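Local coordinates for protein cytochrome c (PDB 6RTE) that acts as the dihydro-heme d1 dehydrogenase NirN, a heme c-carrying eight-bladed beta-propeller enzyme of heme d1 biosynthesis, at residues A[450-455]-A[459-464]; A[463-466]-A[472-475]. All coordinates share one frame; numbering follows the deposited sequence.

Interaction 1 (A[450-455]-A[459-464])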
# COMPACT_ATOMS: atom_id res chain seq x y z
N GLY A 450 5.66 8.93 11.09
CA GLY A 450 5.67 8.84 9.65
C GLY A 450 4.30 8.89 9.02
O GLY A 450 3.32 8.45 9.62
N HIS A 451 4.25 9.42 7.80
CA HIS A 451 3.06 9.50 6.96
C HIS A 451 2.16 10.67 7.34
O HIS A 451 1.74 10.80 8.50
CB HIS A 451 2.23 8.23 6.98
CG HIS A 451 1.13 8.23 5.96
ND1 HIS A 451 -0.09 8.82 6.19
CD2 HIS A 451 1.09 7.75 4.69
CE1 HIS A 451 -0.85 8.69 5.12
NE2 HIS A 451 -0.16 8.04 4.20
N VAL A 452 1.82 11.49 6.35
CA VAL A 452 1.05 12.71 6.54
C VAL A 452 -0.09 12.72 5.53
O VAL A 452 0.13 12.44 4.35
CB VAL A 452 1.94 13.96 6.39
CG1 VAL A 452 1.10 15.24 6.46
CG2 VAL A 452 3.04 13.96 7.45
N GLU A 453 -1.29 13.04 6.00
CA GLU A 453 -2.44 13.30 5.15
C GLU A 453 -3.12 14.57 5.64
O GLU A 453 -3.10 14.87 6.83
CB GLU A 453 -3.43 12.12 5.17
CG GLU A 453 -4.59 12.23 4.18
CD GLU A 453 -4.21 11.82 2.78
OE1 GLU A 453 -3.00 11.71 2.50
OE2 GLU A 453 -5.11 11.58 1.96
N PHE A 454 -3.71 15.32 4.71
CA PHE A 454 -4.38 16.58 5.01
C PHE A 454 -5.90 16.43 4.94
O PHE A 454 -6.43 15.53 4.30
CB PHE A 454 -3.94 17.69 4.05
CG PHE A 454 -2.47 18.00 4.08
CD1 PHE A 454 -1.59 17.30 3.27
CD2 PHE A 454 -1.98 18.98 4.91
CE1 PHE A 454 -0.24 17.58 3.29
CE2 PHE A 454 -0.62 19.27 4.95
CZ PHE A 454 0.25 18.56 4.13
N THR A 455 -6.59 17.36 5.61
CA THR A 455 -8.01 17.58 5.34
C THR A 455 -8.19 18.06 3.90
O THR A 455 -7.24 18.50 3.24
CB THR A 455 -8.59 18.63 6.29
OG1 THR A 455 -7.76 19.80 6.27
CG2 THR A 455 -8.69 18.10 7.71
N ARG A 459 -6.30 22.59 5.76
CA ARG A 459 -6.13 23.34 7.00
C ARG A 459 -5.47 22.52 8.10
O ARG A 459 -4.87 23.11 9.01
CB ARG A 459 -7.49 23.84 7.50
CG ARG A 459 -7.97 25.12 6.83
CD ARG A 459 -9.23 25.64 7.51
NE ARG A 459 -10.30 24.64 7.50
CZ ARG A 459 -11.23 24.50 8.45
NH1 ARG A 459 -12.15 23.55 8.33
NH2 ARG A 459 -11.24 25.31 9.51
N TYR A 460 -5.57 21.19 8.06
CA TYR A 460 -4.99 20.34 9.10
C TYR A 460 -4.23 19.19 8.47
O TYR A 460 -4.57 18.71 7.39
CB TYR A 460 -6.07 19.79 10.04
CG TYR A 460 -6.84 20.86 10.77
CD1 TYR A 460 -6.35 21.42 11.93
CD2 TYR A 460 -8.07 21.30 10.29
CE1 TYR A 460 -7.05 22.40 12.60
CE2 TYR A 460 -8.79 22.27 10.96
CZ TYR A 460 -8.27 22.82 12.11
OH TYR A 460 -8.98 23.79 12.78
N ALA A 461 -3.18 18.75 9.18
CA ALA A 461 -2.36 17.63 8.76
C ALA A 461 -2.41 16.55 9.84
O ALA A 461 -2.36 16.85 11.03
CB ALA A 461 -0.91 18.06 8.52
N LEU A 462 -2.52 15.30 9.41
CA LEU A 462 -2.69 14.17 10.33
C LEU A 462 -1.46 13.26 10.23
O LEU A 462 -1.22 12.65 9.18
CB LEU A 462 -3.97 13.39 10.01
CG LEU A 462 -5.26 14.07 10.49
CD1 LEU A 462 -5.56 15.35 9.71
CD2 LEU A 462 -6.42 13.09 10.39
N LEU A 463 -0.71 13.19 11.32
CA LEU A 463 0.53 12.43 11.41
C LEU A 463 0.32 11.16 12.22
O LEU A 463 -0.46 11.13 13.18
CB LEU A 463 1.64 13.27 12.06
CG LEU A 463 2.35 14.32 11.20
CD1 LEU A 463 1.40 15.32 10.56
CD2 LEU A 463 3.39 15.05 12.06
N SER A 464 1.05 10.10 11.85
CA SER A 464 0.95 8.80 12.51
C SER A 464 2.19 8.53 13.36
O SER A 464 3.32 8.61 12.86
CB SER A 464 0.77 7.68 11.49
OG SER A 464 -0.52 7.71 10.90
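With chi1 at 51°, Thr-455 sets OG1 between its own backbone N and carbonyl carbon, facing the start of the partner strand, and there it accepts the N-H of Tyr-460 at 3.2 Å from OG1. Asp-457, in the turn, also bonds to this hydroxyl. The same rotamer holds Thr-455 CG2 at the edge of the Tyr-460 ring, 3.9 Å from Tyr-460 CB, the two side chains crossing at a slant. A return bond runs from Thr-455 N to Tyr-460 O, so Thr-455 grips Tyr-460 through both backbone and side chain just before the turn. Tyr-460 CE2 sits over the centre of one face of the Arg-459 guanidinium, which is salt-bridged to Asp-457.

This is the hairpin of the first two strands of a four-stranded antiparallel propeller blade. Glu-453 and Leu-462 form its central hydrogen-bonded pair: Leu-462 N reaches Glu-453 O at 2.7 Å, while Glu-453 N to Leu-462 O is longer at 3.2 Å. The Glu-453 carboxylate turns away to Arg-406 and to the backbone N of Asn-496.

Val-452, Phe-454, Ala-461 and Leu-463 share one apolar face. Val-452 and Leu-463 run side by side in the same direction; Val-452 CG2, anti to the carbonyl carbon, meets Leu-463 CD1 at 3.8 Å, while Val-452 CG1 leans toward the methyl of Ala-461. Phe-454 brings CE2 to 3.8 Å from Ala-461 CB, and Trp-415 meets its ring edge-to-face. At the far end, Gly-450 N bonds Ser-464 O, whereas Ser-464 N turns to the carbonyl of the next residue, His-451 O, at 3.5 Å, a weak bond. His-451 directs ND1 to Lys-494, which also bonds Ser-464 OG.

Interaction 2 (A[463-466]-A[472-475])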
# COMPACT_ATOMS: atom_id res chain seq x y z
N LEU A 463 -0.71 13.19 11.32
CA LEU A 463 0.53 12.43 11.41
C LEU A 463 0.32 11.16 12.22
O LEU A 463 -0.46 11.13 13.18
CB LEU A 463 1.64 13.27 12.06
CG LEU A 463 2.35 14.32 11.20
CD1 LEU A 463 1.40 15.32 10.56
CD2 LEU A 463 3.39 15.05 12.06
N SER A 464 1.05 10.10 11.85
CA SER A 464 0.95 8.80 12.51
C SER A 464 2.19 8.53 13.36
O SER A 464 3.32 8.61 12.86
CB SER A 464 0.77 7.68 11.49
OG SER A 464 -0.52 7.71 10.90
N VAL A 465 1.98 8.19 14.62
CA VAL A 465 3.02 7.64 15.48
C VAL A 465 2.87 6.12 15.44
O VAL A 465 1.91 5.57 16.00
CB VAL A 465 2.93 8.17 16.92
CG1 VAL A 465 4.02 7.55 17.79
CG2 VAL A 465 3.04 9.68 16.92
N TRP A 466 3.80 5.45 14.76
CA TRP A 466 3.69 4.02 14.45
C TRP A 466 4.20 3.21 15.65
O TRP A 466 5.30 2.64 15.64
CB TRP A 466 4.50 3.66 13.20
CG TRP A 466 4.08 4.29 11.91
CD1 TRP A 466 3.97 5.63 11.63
CD2 TRP A 466 3.76 3.60 10.70
NE1 TRP A 466 3.58 5.81 10.33
CE2 TRP A 466 3.44 4.58 9.73
CE3 TRP A 466 3.69 2.26 10.34
CZ2 TRP A 466 3.07 4.25 8.43
CZ3 TRP A 466 3.32 1.93 9.05
CH2 TRP A 466 3.02 2.93 8.11
N LEU A 472 -2.78 9.09 16.31
CA LEU A 472 -3.07 9.99 15.20
C LEU A 472 -3.03 11.41 15.77
O LEU A 472 -3.86 11.77 16.60
CB LEU A 472 -4.43 9.66 14.60
CG LEU A 472 -4.87 10.26 13.27
CD1 LEU A 472 -3.91 9.88 12.17
CD2 LEU A 472 -6.28 9.80 12.93
N VAL A 473 -2.06 12.21 15.32
CA VAL A 473 -1.84 13.56 15.86
C VAL A 473 -2.26 14.57 14.81
O VAL A 473 -1.74 14.57 13.69
CB VAL A 473 -0.38 13.78 16.28
CG1 VAL A 473 -0.26 15.05 17.12
CG2 VAL A 473 0.14 12.58 17.03
N VAL A 474 -3.20 15.45 15.19
CA VAL A 474 -3.75 16.46 14.30
C VAL A 474 -3.01 17.77 14.52
O VAL A 474 -2.84 18.20 15.67
CB VAL A 474 -5.26 16.65 14.54
CG1 VAL A 474 -5.87 17.63 13.52
CG2 VAL A 474 -5.98 15.31 14.48
N TYR A 475 -2.55 18.39 13.43
CA TYR A 475 -1.81 19.63 13.47
C TYR A 475 -2.51 20.68 12.61
O TYR A 475 -3.01 20.37 11.53
CB TYR A 475 -0.39 19.46 12.94
CG TYR A 475 0.57 18.74 13.86
CD1 TYR A 475 0.59 17.36 13.93
CD2 TYR A 475 1.47 19.45 14.65
CE1 TYR A 475 1.46 16.70 14.76
CE2 TYR A 475 2.35 18.80 15.48
CZ TYR A 475 2.34 17.42 15.54
OH TYR A 475 3.22 16.76 16.37
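Strands 463-465 and 472-475 run antiparallel at 149°, their axes approaching to 4.9 Å, and Leu-463 and Val-473 form a hydrogen-bonded pair with two nearly straight bonds. Leu-463 N reaches Val-473 O at 2.9 Å, and Val-473 N returns to Leu-463 O at 2.9 Å.

Leu-463 crosses Tyr-475 at about a right angle, setting CD2 3.7 Å from Tyr-475 CE1 and CD1 near Tyr-475 CD1; both methyls of the leucine lie to one side of the ring plane, approaching obliquely. These are the second and third strands of the propeller blade, and the two side chains also touch Leu-441 of strand 437-441, the last strand of the preceding blade's sheet, so this pair lies where the two blades meet.

Val-473 has chi1 -167°, which puts CG2 beside its backbone N and brings it, at a slant, to 4.1 Å from Val-465 CG2. Ser-464 pairs with Leu-472 without backbone bonds. Leu-472 turns CD1 back toward the partner strand, 3.8 Å from Leu-463 O, while Ser-464 OG bonds Ser-492 O.

Interaction 1 and interaction 2 are consecutive hairpins of one four-stranded blade, in the order 449-454, 460-465, 470-476, 482-488, with centres about 7 Å apart. They share strand 460-465, and Leu-463 and Ser-464 belong to both: the strand takes one neighbour along each edge. Besides this shared stretch, Ala-461 O lies 2.9 Å from Tyr-475 N, a probable hydrogen bond that continues the pairing of strands 460-465 and 470-476 away from their turn, and Trp-466 NE1 probably bonds Gly-450 O. This continuous up-and-down meander forms the last complete blade along the chain, before strand 491-496 pairs with strand 150-154 and closes the ring of the eight-bladed propeller.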